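Antifreeze protein (Uncultured bacterium, PDB 6EIO) probably binds ice through two faces of its beta-solenoid and so acts as a bacterial antifreeze protein. Local coordinates at residues V38-G41 with S42-N46; G110-G114 with L115-P119; I200-D203 with T204-L208. All coordinates share one frame; numbering follows the deposited sequence.

Interaction 1. Residues V38-G41 with S42-N46; sequences VIAG and SSVTN
At a corner of a beta-solenoid coil, where strand 36-40 gives way to strand 43-47, Ala40 and Val44 meet on the inner side of the bend. The contact is apolar and small: Ala40 CB lies 3.7 Å from Val44 CG2, methyl against methyl. Val44 holds CG1 anti to its backbone N (chi1 176°), which leaves CG2 beside that N and turned back along the chain toward Ala40. The same Ala40 CB also comes within 3.4 Å of Ser43 O, a van der Waals contact with a backbone oxygen. One methyl group therefore fills the angle between the two arms, touching both a carbonyl and a branch of the valine.

The backbone makes the bend at Gly41 and Ser42, whose psi angles of -54° and -43° depart from the extended values of the strands around them. Gly41 C is 3.7 Å from Ser43 N. No hydrogen bond joins the two segments; across the bend they meet through van der Waals contacts. Ser42 and Ser43 direct CB away from strand 36-40.

Inward, Val219 touches Ala40 and Met221 touches Val44, so strand 219-222 packs against both arms. Ile39 faces the other way, onto Ala86, Lys87 and Ile90 of helix 81-99. Farther along, Asn46 OD1 bonds Thr50 OG1, while ND2 reaches the carbonyls of Gly48 and Gly66. The bend is a corner of the beta-solenoid characteristic of this ice-binding family, where one face of the coil passes into the next.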
ATOM      1  N   VAL A  38      -8.499  -1.403  -4.423  1.00  4.76           N
ATOM      2  CA  VAL A  38      -8.838  -0.274  -3.566  1.00  5.18           C
ATOM      3  C   VAL A  38      -9.975  -0.689  -2.646  1.00  5.31           C
ATOM      4  O   VAL A  38     -10.969  -1.253  -3.120  1.00  5.96           O
ATOM      5  CB  VAL A  38      -9.265   0.950  -4.404  1.00  5.91           C
ATOM      6  CG1 VAL A  38      -9.701   2.097  -3.482  1.00  7.30           C
ATOM      7  CG2 VAL A  38      -8.138   1.412  -5.327  1.00  7.01           C
ATOM      8  N   ILE A  39      -9.840  -0.397  -1.352  1.00  5.26           N
ATOM      9  CA  ILE A  39     -10.915  -0.547  -0.374  1.00  5.71           C
ATOM     10  C   ILE A  39     -10.924   0.700   0.496  1.00  5.28           C
ATOM     11  O   ILE A  39      -9.860   1.187   0.885  1.00  5.95           O
ATOM     12  CB  ILE A  39     -10.719  -1.782   0.551  1.00  6.53           C
ATOM     13  CG1 ILE A  39     -10.767  -3.068  -0.263  1.00  7.75           C
ATOM     14  CG2 ILE A  39     -11.730  -1.770   1.695  1.00  8.64           C
ATOM     15  CD1 ILE A  39     -10.543  -4.342   0.533  1.00 10.45           C
ATOM     16  N   ALA A  40     -12.119   1.198   0.814  1.00  5.63           N
ATOM     17  CA  ALA A  40     -12.281   2.285   1.764  1.00  6.13           C
ATOM     18  C   ALA A  40     -13.338   1.928   2.799  1.00  5.92           C
ATOM     19  O   ALA A  40     -14.125   0.988   2.632  1.00  6.57           O
ATOM     20  CB  ALA A  40     -12.663   3.585   1.045  1.00  7.31           C
ATOM     21  N   GLY A  41     -13.377   2.734   3.857  1.00  6.53           N
ATOM     22  CA  GLY A  41     -14.363   2.590   4.910  1.00  6.43           C
ATOM     23  C   GLY A  41     -15.483   3.613   4.845  1.00  6.83           C
ATOM     24  O   GLY A  41     -16.659   3.248   4.836  1.00  8.20           O
ATOM     25  N   SER A  42     -15.140   4.897   4.815  1.00  6.86           N
ATOM     26  CA  SER A  42     -16.161   5.921   4.948  1.00  7.40           C
ATOM     27  C   SER A  42     -16.745   6.367   3.612  1.00  7.45           C
ATOM     28  O   SER A  42     -17.962   6.558   3.513  1.00  9.30           O
ATOM     29  CB  SER A  42     -15.604   7.117   5.731  1.00  8.65           C
ATOM     30  OG  SER A  42     -14.475   7.668   5.081  1.00 11.23           O
ATOM     31  N   SER A  43     -15.907   6.560   2.590  1.00  7.08           N
ATOM     32  CA  SER A  43     -16.359   6.986   1.272  1.00  7.37           C
ATOM     33  C   SER A  43     -15.196   6.845   0.301  1.00  6.97           C
ATOM     34  O   SER A  43     -14.043   6.652   0.695  1.00  6.84           O
ATOM     35  CB  SER A  43     -16.871   8.428   1.283  1.00 10.10           C
ATOM     36  OG  SER A  43     -15.820   9.340   1.548  1.00 10.96           O
ATOM     37  N   VAL A  44     -15.530   6.955  -0.977  1.00  7.46           N
ATOM     38  CA  VAL A  44     -14.561   7.068  -2.061  1.00  7.80           C
ATOM     39  C   VAL A  44     -14.923   8.296  -2.880  1.00  7.68           C
ATOM     40  O   VAL A  44     -16.092   8.490  -3.221  1.00  8.73           O
ATOM     41  CB  VAL A  44     -14.560   5.823  -2.963  1.00  9.59           C
ATOM     42  CG1 VAL A  44     -13.606   6.022  -4.137  1.00 11.69           C
ATOM     43  CG2 VAL A  44     -14.182   4.590  -2.156  1.00 10.82           C
ATOM     44  N   THR A  45     -13.927   9.106  -3.218  1.00  7.46           N
ATOM     45  CA  THR A  45     -14.142  10.263  -4.073  1.00  8.10           C
ATOM     46  C   THR A  45     -13.105  10.246  -5.177  1.00  7.08           C
ATOM     47  O   THR A  45     -11.912  10.154  -4.902  1.00 10.47           O
ATOM     48  CB  THR A  45     -14.024  11.584  -3.287  1.00 11.71           C
ATOM     49  OG1 THR A  45     -14.994  11.618  -2.238  1.00 15.59           O
ATOM     50  CG2 THR A  45     -14.259  12.788  -4.184  1.00 21.33           C
ATOM     51  N   ASN A  46     -13.558  10.375  -6.413  1.00  7.55           N
ATOM     52  CA  ASN A  46     -12.686  10.430  -7.563  1.00  6.88           C
ATOM     53  C   ASN A  46     -12.981  11.665  -8.398  1.00  6.75           C
ATOM     54  O   ASN A  46     -14.131  12.073  -8.567  1.00  7.82           O
ATOM     55  CB  ASN A  46     -12.881   9.217  -8.448  1.00  7.07           C
ATOM     56  CG  ASN A  46     -12.021   9.304  -9.663  1.00  6.93           C
ATOM     57  OD1 ASN A  46     -10.794   9.267  -9.542  1.00  7.40           O
ATOM     58  ND2 ASN A  46     -12.635   9.528 -10.831  1.00  7.13           N
TER

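Interaction 2. Residues G110-G114 with L115-P119; sequences GNIGG and LTLTP
Leu115 folds back over Ile112, and the two side chains cross at about a right angle. Leu115 CD1 is the touching branch, 3.9 Å from Ile112 CB and equally far from Ile112 CG2. Leu115 CG stands anti to its carbonyl carbon (chi1 -69°), a setting that brings CD1 alongside the isoleucine. Leu115 CB also rests 3.3 Å from Ile112 O. Beyond it, Ile112 CD1 approaches Leu117 CD1 more loosely, at 4.4 Å.

A type II beta turn from Ile112 to Leu115 sets this pair. Leu115 N donates to Ile112 O at 3.1 Å with an N-H...O angle of 152°, the donor standing above the carbonyl plane. Gly114 occupies the turn position where a CB would be jammed against Gly113 O. Ahead of the turn, Asn111 OD1 accepts from Gly113 N at 3.0 Å in an Asx turn, and takes a second bond from Ser131 N. On the outer side a water bridges Gly114 O (3.1 Å) and Thr116 OG1 (2.8 Å). An alanine in place of Leu115 would keep the turn's backbone bond but would probably open a gap beside Ile112 CB and CG2.

The turn carries the chain from strand 110-111 to strand 116-117, each outermost in its own parallel sheet. Strand 135-138 lies next to the latter, with Val135 against Ile112 and Phe137 against Leu117, while Thr16 touches Leu115.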
ATOM      1  N   GLY A 110      11.153   9.414   8.646  1.00  6.74           N
ATOM      2  CA  GLY A 110      11.382  10.595   7.859  1.00  7.15           C
ATOM      3  C   GLY A 110      11.599  10.279   6.389  1.00  6.56           C
ATOM      4  O   GLY A 110      11.059   9.324   5.837  1.00  6.43           O
ATOM      5  N   ASN A 111      12.378  11.125   5.735  1.00  7.48           N
ATOM      6  CA  ASN A 111      12.638  10.945   4.314  1.00  7.95           C
ATOM      7  C   ASN A 111      13.514   9.718   4.092  1.00  7.98           C
ATOM      8  O   ASN A 111      14.631   9.642   4.613  1.00 10.99           O
ATOM      9  CB  ASN A 111      13.324  12.180   3.758  1.00 10.83           C
ATOM     10  CG  ASN A 111      13.713  12.015   2.314  1.00 11.61           C
ATOM     11  OD1 ASN A 111      12.962  11.468   1.504  1.00 10.24           O
ATOM     12  ND2 ASN A 111      14.892  12.501   1.972  1.00 21.20           N
ATOM     13  N   ILE A 112      13.019   8.782   3.276  1.00  7.65           N
ATOM     14  CA  ILE A 112      13.767   7.605   2.863  1.00  8.01           C
ATOM     15  C   ILE A 112      14.104   7.632   1.380  1.00  8.05           C
ATOM     16  O   ILE A 112      14.589   6.631   0.841  1.00  8.71           O
ATOM     17  CB  ILE A 112      13.074   6.294   3.270  1.00  9.13           C
ATOM     18  CG1 ILE A 112      11.678   6.186   2.669  1.00 10.14           C
ATOM     19  CG2 ILE A 112      13.039   6.187   4.787  1.00 13.22           C
ATOM     20  CD1 ILE A 112      11.062   4.821   2.864  1.00 11.23           C
ATOM     21  N   GLY A 113      13.891   8.761   0.709  1.00  9.54           N
ATOM     22  CA  GLY A 113      14.363   8.881  -0.654  1.00 10.04           C
ATOM     23  C   GLY A 113      15.863   8.666  -0.730  1.00  7.93           C
ATOM     24  O   GLY A 113      16.616   9.092   0.143  1.00  9.43           O
ATOM     25  N   GLY A 114      16.296   7.978  -1.784  1.00  8.12           N
ATOM     26  CA  GLY A 114      17.680   7.608  -1.981  1.00 10.34           C
ATOM     27  C   GLY A 114      18.095   6.322  -1.307  1.00  9.65           C
ATOM     28  O   GLY A 114      19.212   5.854  -1.539  1.00 14.35           O
ATOM     29  N   LEU A 115      17.244   5.730  -0.483  1.00  8.76           N
ATOM     30  CA  LEU A 115      17.636   4.549   0.262  1.00  9.02           C
ATOM     31  C   LEU A 115      17.229   3.277  -0.465  1.00  8.29           C
ATOM     32  O   LEU A 115      16.228   3.226  -1.168  1.00 10.99           O
ATOM     33  CB  LEU A 115      16.997   4.520   1.640  1.00 11.01           C
ATOM     34  CG  LEU A 115      17.483   5.557   2.618  1.00 17.99           C
ATOM     35  CD1 LEU A 115      16.749   5.330   3.925  1.00 21.96           C
ATOM     36  CD2 LEU A 115      18.988   5.495   2.826  1.00 25.51           C
ATOM     37  N   THR A 116      18.026   2.246  -0.249  1.00  7.88           N
ATOM     38  CA  THR A 116      17.690   0.878  -0.581  1.00  8.04           C
ATOM     39  C   THR A 116      17.315   0.134   0.687  1.00  9.44           C
ATOM     40  O   THR A 116      18.041   0.147   1.677  1.00 14.85           O
ATOM     41  CB  THR A 116      18.841   0.169  -1.258  1.00  8.80           C
ATOM     42  OG1 THR A 116      18.899   0.635  -2.596  1.00 10.28           O
ATOM     43  CG2 THR A 116      18.607  -1.335  -1.258  1.00 13.69           C
ATOM     44  N   LEU A 117      16.173  -0.500   0.648  1.00  6.62           N
ATOM     45  CA  LEU A 117      15.683  -1.344   1.728  1.00  5.70           C
ATOM     46  C   LEU A 117      15.775  -2.795   1.280  1.00  5.36           C
ATOM     47  O   LEU A 117      15.173  -3.188   0.277  1.00  5.93           O
ATOM     48  CB  LEU A 117      14.249  -0.975   2.098  1.00  6.60           C
ATOM     49  CG  LEU A 117      14.030   0.473   2.517  1.00  9.46           C
ATOM     50  CD1 LEU A 117      12.583   0.693   2.921  1.00 13.48           C
ATOM     51  CD2 LEU A 117      14.978   0.864   3.645  1.00 13.29           C
ATOM     52  N   THR A 118      16.522  -3.586   2.035  1.00  5.34           N
ATOM     53  CA  THR A 118      16.631  -5.019   1.847  1.00  5.30           C
ATOM     54  C   THR A 118      15.545  -5.726   2.664  1.00  5.05           C
ATOM     55  O   THR A 118      14.796  -5.098   3.420  1.00  5.38           O
ATOM     56  CB  THR A 118      18.063  -5.448   2.208  1.00  5.69           C
ATOM     57  OG1 THR A 118      18.432  -4.864   3.465  1.00  6.23           O
ATOM     58  CG2 THR A 118      19.059  -4.955   1.155  1.00  7.03           C
ATOM     59  N   PRO A 119      15.373  -7.045   2.485  1.00  5.30           N
ATOM     60  CA  PRO A 119      14.192  -7.707   3.062  1.00  5.53           C
ATOM     61  C   PRO A 119      14.165  -7.642   4.578  1.00  5.35           C
ATOM     62  O   PRO A 119      15.201  -7.673   5.248  1.00  6.14           O
ATOM     63  CB  PRO A 119      14.318  -9.146   2.566  1.00  6.05           C
ATOM     64  CG  PRO A 119      15.065  -9.003   1.256  1.00  6.24           C
ATOM     65  CD  PRO A 119      16.091  -7.944   1.560  1.00  6.09           C
TER
HETATM   66  O   HOH W   1      18.937   3.319  -3.358  1.00 15.06           O

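Interaction 3. Residues I200-D203 with T204-L208; sequences ITFD and TGATL
Asp203 and Ala206 close a type II beta turn: Ala206 N donates to Asp203 O at 3.1 Å. The bond is fairly straight, with an N-H...O angle of 165°, and the donor is tilted only slightly from the carbonyl plane. Gly205 has a positive phi, which suits a residue without a side chain, and the chain then re-enters extended geometry at Thr207. Asp203 O also lies 3.4 Å from Ala206 CB. Asn224 ND2 bonds both Asp203 O and Ala206 O, so one asparagine side chain grips both ends of the turn.

Phe202 spans the inside of the bend, described here in one of its two modelled conformers. Its ring meets Ala206 by the edge, with CB in the ring plane and 3.8 Å from Phe202 CD2. Leu208 crosses the phenylalanine at about a right angle: Leu208 CD2 is 3.9 Å from Phe202 CZ, and Leu208 CB is 4.0 Å from Phe202 CE2. Leu208 CG stands anti to its backbone N (chi1 179°), and CD2 comes to the CZ end of the ring obliquely.

Outside the turn, Phe184 meets the Phe202 ring with planes at about 35°, and Phe226 meets it edge-to-face. Strand 200-202 runs between strands 182-184 and 219-222 of one parallel sheet, and the turn delivers the chain to strand 207-214, which leads onto another side of the solenoid.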
ATOM      1  N   ILE A 200      -6.539   7.464   2.627  1.00  5.54           N
ATOM      2  CA  ILE A 200      -5.474   7.415   1.626  1.00  5.44           C
ATOM      3  C   ILE A 200      -5.877   8.333   0.483  1.00  5.40           C
ATOM      4  O   ILE A 200      -6.980   8.203  -0.059  1.00  6.13           O
ATOM      5  CB  ILE A 200      -5.233   5.985   1.096  1.00  5.57           C
ATOM      6  CG1 ILE A 200      -4.901   5.018   2.228  1.00  5.68           C
ATOM      7  CG2 ILE A 200      -4.131   6.018   0.050  1.00  7.04           C
ATOM      8  CD1 ILE A 200      -4.882   3.546   1.804  1.00  6.37           C
ATOM      9  N   THR A 201      -4.976   9.242   0.103  1.00  5.33           N
ATOM     10  CA  THR A 201      -5.210  10.157  -1.006  1.00  5.41           C
ATOM     11  C   THR A 201      -4.107  10.007  -2.043  1.00  5.27           C
ATOM     12  O   THR A 201      -2.921   9.965  -1.693  1.00  5.90           O
ATOM     13  CB  THR A 201      -5.268  11.600  -0.514  1.00  6.47           C
ATOM     14  OG1 THR A 201      -6.410  11.715   0.332  1.00  7.99           O
ATOM     15  CG2 THR A 201      -5.352  12.611  -1.666  1.00  8.61           C
ATOM     16  N   PHE A 202      -4.517   9.963  -3.317  1.00  5.50           N
ATOM     17  CA  PHE A 202      -3.608   9.986  -4.457  0.50  5.40           C
ATOM     18  C   PHE A 202      -3.906  11.252  -5.263  1.00  5.46           C
ATOM     19  O   PHE A 202      -5.041  11.457  -5.714  1.00  7.06           O
ATOM     20  CB  PHE A 202      -3.758   8.736  -5.355  0.50  5.29           C
ATOM     21  CG  PHE A 202      -3.081   7.454  -4.811  0.50  5.22           C
ATOM     22  CD1 PHE A 202      -3.704   6.662  -3.847  0.50  5.81           C
ATOM     23  CD2 PHE A 202      -1.848   7.018  -5.321  0.50  5.44           C
ATOM     24  CE1 PHE A 202      -3.094   5.511  -3.373  0.50  6.57           C
ATOM     25  CE2 PHE A 202      -1.247   5.858  -4.849  0.50  6.30           C
ATOM     26  CZ  PHE A 202      -1.871   5.110  -3.877  0.50  7.08           C
ATOM     27  N   ASP A 203      -2.879  12.077  -5.469  1.00  5.28           N
ATOM     28  CA  ASP A 203      -3.017  13.287  -6.255  0.52  5.51           C
ATOM     29  C   ASP A 203      -2.816  12.991  -7.745  1.00  5.22           C
ATOM     30  O   ASP A 203      -2.449  11.881  -8.144  1.00  5.13           O
ATOM     31  CB  ASP A 203      -2.036  14.348  -5.767  0.52  5.22           C
ATOM     32  CG  ASP A 203      -2.380  14.903  -4.414  0.52  7.20           C
ATOM     33  OD1 ASP A 203      -3.502  14.702  -3.912  0.52  9.93           O
ATOM     34  OD2 ASP A 203      -1.494  15.588  -3.863  0.52  8.19           O
ATOM     35  N   THR A 204      -3.081  14.008  -8.568  1.00  5.66           N
ATOM     36  CA  THR A 204      -3.237  13.834 -10.013  1.00  5.58           C
ATOM     37  C   THR A 204      -2.117  13.017 -10.641  1.00  5.19           C
ATOM     38  O   THR A 204      -0.930  13.364 -10.550  1.00  5.73           O
ATOM     39  CB  THR A 204      -3.303  15.205 -10.690  1.00  6.58           C
ATOM     40  OG1 THR A 204      -4.321  15.946 -10.020  1.00  8.92           O
ATOM     41  CG2 THR A 204      -3.629  15.064 -12.159  1.00  9.59           C
ATOM     42  N   GLY A 205      -2.505  11.958 -11.346  1.00  5.23           N
ATOM     43  CA  GLY A 205      -1.563  11.218 -12.148  1.00  5.47           C
ATOM     44  C   GLY A 205      -0.706  10.226 -11.398  1.00  4.96           C
ATOM     45  O   GLY A 205       0.057   9.484 -12.031  1.00  5.83           O
ATOM     46  N   ALA A 206      -0.808  10.172 -10.070  1.00  4.78           N
ATOM     47  CA  ALA A 206      -0.095   9.138  -9.337  1.00  4.74           C
ATOM     48  C   ALA A 206      -0.614   7.756  -9.745  1.00  4.47           C
ATOM     49  O   ALA A 206      -1.775   7.590 -10.153  1.00  4.89           O
ATOM     50  CB  ALA A 206      -0.241   9.364  -7.833  1.00  5.04           C
ATOM     51  N   THR A 207       0.255   6.760  -9.585  1.00  4.45           N
ATOM     52  CA  THR A 207      -0.055   5.394  -9.933  1.00  4.69           C
ATOM     53  C   THR A 207       0.321   4.467  -8.781  1.00  4.45           C
ATOM     54  O   THR A 207       1.170   4.786  -7.936  1.00  4.65           O
ATOM     55  CB  THR A 207       0.647   4.954 -11.229  1.00  4.60           C
ATOM     56  OG1 THR A 207       2.052   4.838 -11.006  1.00  5.14           O
ATOM     57  CG2 THR A 207       0.410   5.942 -12.369  1.00  5.01           C
ATOM     58  N   LEU A 208      -0.314   3.290  -8.781  1.00  4.54           N
ATOM     59  CA  LEU A 208      -0.038   2.272  -7.777  1.00  4.44           C
ATOM     60  C   LEU A 208      -0.069   0.906  -8.445  1.00  4.38           C
ATOM     61  O   LEU A 208      -1.050   0.544  -9.104  1.00  5.34           O
ATOM     62  CB  LEU A 208      -1.088   2.308  -6.662  1.00  4.95           C
ATOM     63  CG  LEU A 208      -0.922   1.263  -5.541  1.00  4.97           C
ATOM     64  CD1 LEU A 208       0.363   1.446  -4.761  1.00  5.60           C
ATOM     65  CD2 LEU A 208      -2.114   1.329  -4.594  1.00  6.03           C
TER

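In the fold
All three interactions are bends between successive strands of one solenoid. Strands 43-47, 110-111 and 200-202 belong to the same parallel sheet: the bend of interaction 1 leads into its strand of that sheet, whereas those of interactions 2 and 3 lead out of theirs. Interactions 1 and 3 are the nearest pair, their centres about 13 Å and their nearest atoms about 6 Å apart. Strand 219-222 lies between their strands in that sheet, and strands 36-40 and 207-214 also pair directly. Interaction 2 is remote, its centre about 29 Å from that of interaction 1, across the chain's centre, and about 20 Å from that of interaction 3.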